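Local coordinates for protein putative glutathione S-transferase (Corynebacterium glutamicum, PDB 3M1G) that probably acts as a glutathione transferase of the Omega-like, ECM4-related branch, using a thiol nucleophile in a thioredoxin-like domain, at residues His74-Leu82 with Thr286-Asp294. Sequence-based numbering, arbitrary orientation.
Sequences HRTVITRRL and TPGFGDTTD
Thr-292 and His-74 meet near the N-terminal end of the helical segment, where His-74 NE2 donates to Thr-292 OG1 at 3.0 Å. The hydroxyl lies in the ring plane, although the bond is bent to 144°. The ring reaches the loop because its CG stands anti to the backbone N (chi1 -157°), and Ile-78 CD1 lies over one face, toward the rim. Thr-293 OG1 sits at the same edge, 3.2 Å from His-74 CE1. Threonine suits position 292 because its two branches part: OG1 accepts the imidazole N-H bond while Thr-292 CG2 packs on Val-77 CG1 at 3.9 Å.

Two turns further along the helix, Arg-81 and Asp-291 form a salt bridge. Arg-81 NE lies 2.9 Å from Asp-291 OD2, approaching from above a carboxylate plane turned 58° from the guanidinium; NH2 adds a weak second bond, and a water bridges NH2 and OD2. Glu-86 pairs with NH1, so the arginine is shared between two acids.

Between these polar ends the helix comes close to the loop at Gly-288. Having no side chain, this glycine lets the backbone come up against the helix, with Arg-81 CG 3.8 Å from Gly-288 CA, and it readily adopts the positive phi found here. Ile-78 CG2 makes a CH-pi contact over the centre of the Phe-289 ring, 4.1 Å away, and Leu-82 CD1 touches CE1 of the same ring.

The contact joins the helix that follows the predicted nucleophile Cys-70, in the thioredoxin-like domain, to the loop between helices 274-284 and 295-305, forming part of the buried interdomain interface of the glutathione transferase fold.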
loop_
_atom_site.group_PDB
_atom_site.type_symbol
_atom_site.label_atom_id
_atom_site.label_comp_id
_atom_site.label_asym_id
_atom_site.label_seq_id
_atom_site.Cartn_x
_atom_site.Cartn_y
_atom_site.Cartn_z
ATOM N N HIS A 74 12.191 -8.210 18.196
ATOM C CA HIS A 74 11.984 -9.396 17.428
ATOM C C HIS A 74 13.329 -10.121 17.151
ATOM O O HIS A 74 13.396 -11.345 17.248
ATOM C CB HIS A 74 11.222 -9.054 16.123
ATOM C CG HIS A 74 10.494 -10.208 15.513
ATOM N ND1 HIS A 74 9.732 -10.079 14.364
ATOM C CD2 HIS A 74 10.434 -11.512 15.859
ATOM C CE1 HIS A 74 9.224 -11.261 14.040
ATOM N NE2 HIS A 74 9.638 -12.154 14.929
ATOM N N ARG A 75 14.386 -9.386 16.826
ATOM C CA ARG A 75 15.717 -10.017 16.645
ATOM C C ARG A 75 16.135 -10.932 17.819
ATOM O O ARG A 75 16.638 -12.043 17.609
ATOM C CB ARG A 75 16.790 -8.959 16.600
ATOM C CG ARG A 75 16.665 -7.860 15.540
ATOM C CD ARG A 75 17.834 -6.922 15.728
ATOM N NE ARG A 75 17.922 -5.890 14.724
ATOM C CZ ARG A 75 18.945 -5.032 14.650
ATOM N NH1 ARG A 75 18.951 -4.095 13.729
ATOM N NH2 ARG A 75 19.970 -5.109 15.503
ATOM N N THR A 76 15.932 -10.438 19.035
ATOM C CA THR A 76 16.331 -11.147 20.235
ATOM C C THR A 76 15.509 -12.387 20.461
ATOM O O THR A 76 16.046 -13.441 20.925
ATOM C CB THR A 76 16.347 -10.226 21.523
ATOM O OG1 THR A 76 15.029 -9.920 21.979
ATOM C CG2 THR A 76 17.060 -8.946 21.282
ATOM N N VAL A 77 14.221 -12.307 20.123
ATOM C CA VAL A 77 13.312 -13.452 20.268
ATOM C C VAL A 77 13.638 -14.554 19.269
ATOM O O VAL A 77 13.684 -15.754 19.616
ATOM C CB VAL A 77 11.824 -13.025 20.190
ATOM C CG1 VAL A 77 10.857 -14.254 20.283
ATOM C CG2 VAL A 77 11.515 -12.042 21.303
ATOM N N ILE A 78 13.911 -14.154 18.033
ATOM C CA ILE A 78 14.246 -15.113 16.977
ATOM C C ILE A 78 15.559 -15.847 17.378
ATOM O O ILE A 78 15.656 -17.054 17.251
ATOM C CB ILE A 78 14.483 -14.398 15.614
ATOM C CG1 ILE A 78 13.159 -13.818 15.037
ATOM C CG2 ILE A 78 15.098 -15.320 14.637
ATOM C CD1 ILE A 78 13.374 -12.693 13.917
ATOM N N THR A 79 16.552 -15.086 17.834
ATOM C CA THR A 79 17.857 -15.645 18.139
ATOM C C THR A 79 17.736 -16.606 19.336
ATOM O O THR A 79 18.288 -17.709 19.309
ATOM C CB THR A 79 18.869 -14.527 18.392
ATOM O OG1 THR A 79 18.943 -13.694 17.219
ATOM C CG2 THR A 79 20.264 -15.099 18.711
ATOM N N ARG A 80 16.992 -16.193 20.360
ATOM C CA ARG A 80 16.739 -17.039 21.529
ATOM C C ARG A 80 16.124 -18.379 21.138
ATOM O O ARG A 80 16.543 -19.447 21.642
ATOM C CB ARG A 80 15.884 -16.316 22.569
ATOM C CG ARG A 80 15.480 -17.110 23.814
ATOM C CD ARG A 80 14.777 -16.234 24.802
ATOM N NE ARG A 80 14.064 -16.953 25.870
ATOM C CZ ARG A 80 12.802 -17.383 25.804
ATOM N NH1 ARG A 80 12.061 -17.232 24.709
ATOM N NH2 ARG A 80 12.273 -17.985 26.853
ATOM N N ARG A 81 15.145 -18.339 20.244
ATOM C CA ARG A 81 14.551 -19.571 19.752
ATOM C C ARG A 81 15.519 -20.425 18.891
ATOM O O ARG A 81 15.639 -21.643 19.103
ATOM C CB ARG A 81 13.260 -19.280 19.011
ATOM C CG ARG A 81 12.586 -20.529 18.426
ATOM C CD ARG A 81 11.081 -20.448 18.399
ATOM N NE ARG A 81 10.554 -21.662 17.782
ATOM C CZ ARG A 81 10.517 -22.856 18.380
ATOM N NH1 ARG A 81 10.919 -23.020 19.650
ATOM N NH2 ARG A 81 10.045 -23.892 17.715
ATOM N N LEU A 82 16.195 -19.810 17.926
ATOM C CA LEU A 82 17.066 -20.545 17.048
ATOM C C LEU A 82 18.146 -21.276 17.831
ATOM O O LEU A 82 18.462 -22.429 17.525
ATOM C CB LEU A 82 17.711 -19.624 16.014
ATOM C CG LEU A 82 16.853 -19.176 14.823
ATOM C CD1 LEU A 82 17.631 -18.151 14.006
ATOM C CD2 LEU A 82 16.475 -20.390 13.970
ATOM N N THR A 286 10.902 -20.655 8.125
ATOM C CA THR A 286 11.954 -21.304 8.927
ATOM C C THR A 286 11.620 -21.166 10.413
ATOM O O THR A 286 11.152 -20.113 10.867
ATOM C CB THR A 286 13.321 -20.646 8.631
ATOM O OG1 THR A 286 13.582 -20.729 7.218
ATOM C CG2 THR A 286 14.480 -21.286 9.433
ATOM N N PRO A 287 11.872 -22.224 11.201
ATOM C CA PRO A 287 11.689 -22.117 12.647
ATOM C C PRO A 287 12.376 -20.917 13.249
ATOM O O PRO A 287 13.465 -20.554 12.811
ATOM C CB PRO A 287 12.313 -23.433 13.174
ATOM C CG PRO A 287 12.055 -24.391 12.089
ATOM C CD PRO A 287 12.260 -23.589 10.803
ATOM N N GLY A 288 11.734 -20.299 14.241
ATOM C CA GLY A 288 12.262 -19.103 14.879
ATOM C C GLY A 288 11.727 -17.798 14.294
ATOM O O GLY A 288 11.640 -16.785 14.988
ATOM N N PHE A 289 11.344 -17.839 13.028
ATOM C CA PHE A 289 10.973 -16.627 12.278
ATOM C C PHE A 289 9.419 -16.468 12.304
ATOM O O PHE A 289 8.879 -15.716 13.133
ATOM C CB PHE A 289 11.561 -16.705 10.857
ATOM C CG PHE A 289 13.068 -16.532 10.796
ATOM C CD1 PHE A 289 13.916 -17.614 10.939
ATOM C CD2 PHE A 289 13.633 -15.285 10.573
ATOM C CE1 PHE A 289 15.292 -17.468 10.874
ATOM C CE2 PHE A 289 15.038 -15.119 10.492
ATOM C CZ PHE A 289 15.872 -16.225 10.662
ATOM N N GLY A 290 8.710 -17.205 11.455
ATOM C CA GLY A 290 7.261 -17.100 11.375
ATOM C C GLY A 290 6.556 -17.430 12.669
ATOM O O GLY A 290 5.531 -16.830 12.991
ATOM N N ASP A 291 7.123 -18.354 13.445
ATOM C CA ASP A 291 6.476 -18.803 14.676
ATOM C C ASP A 291 6.744 -17.858 15.837
ATOM O O ASP A 291 6.349 -18.148 16.953
ATOM C CB ASP A 291 6.804 -20.306 14.987
ATOM C CG ASP A 291 8.301 -20.576 15.329
ATOM O OD1 ASP A 291 9.150 -19.641 15.331
ATOM O OD2 ASP A 291 8.625 -21.776 15.619
ATOM N N THR A 292 7.454 -16.747 15.595
ATOM C CA THR A 292 7.530 -15.673 16.566
ATOM C C THR A 292 6.882 -14.354 16.014
ATOM O O THR A 292 7.038 -13.266 16.625
ATOM C CB THR A 292 8.965 -15.425 16.994
ATOM O OG1 THR A 292 9.759 -14.976 15.884
ATOM C CG2 THR A 292 9.624 -16.746 17.600
ATOM N N THR A 293 6.203 -14.453 14.861
ATOM C CA THR A 293 5.662 -13.277 14.166
ATOM C C THR A 293 4.146 -13.238 14.371
ATOM O O THR A 293 3.432 -14.130 13.880
ATOM C CB THR A 293 5.987 -13.321 12.671
ATOM O OG1 THR A 293 7.405 -13.398 12.498
ATOM C CG2 THR A 293 5.452 -12.060 11.919
ATOM N N ASP A 294 3.683 -12.239 15.125
ATOM C CA ASP A 294 2.254 -12.044 15.392
ATOM C C ASP A 294 1.771 -10.813 14.620
ATOM O O ASP A 294 1.991 -9.662 15.039
ATOM C CB ASP A 294 1.993 -11.905 16.896
ATOM C CG ASP A 294 0.487 -11.892 17.254
ATOM O OD1 ASP A 294 -0.285 -11.341 16.452
ATOM O OD2 ASP A 294 0.107 -12.428 18.347
HETATM O O HOH W 1 9.452 -24.612 15.049
#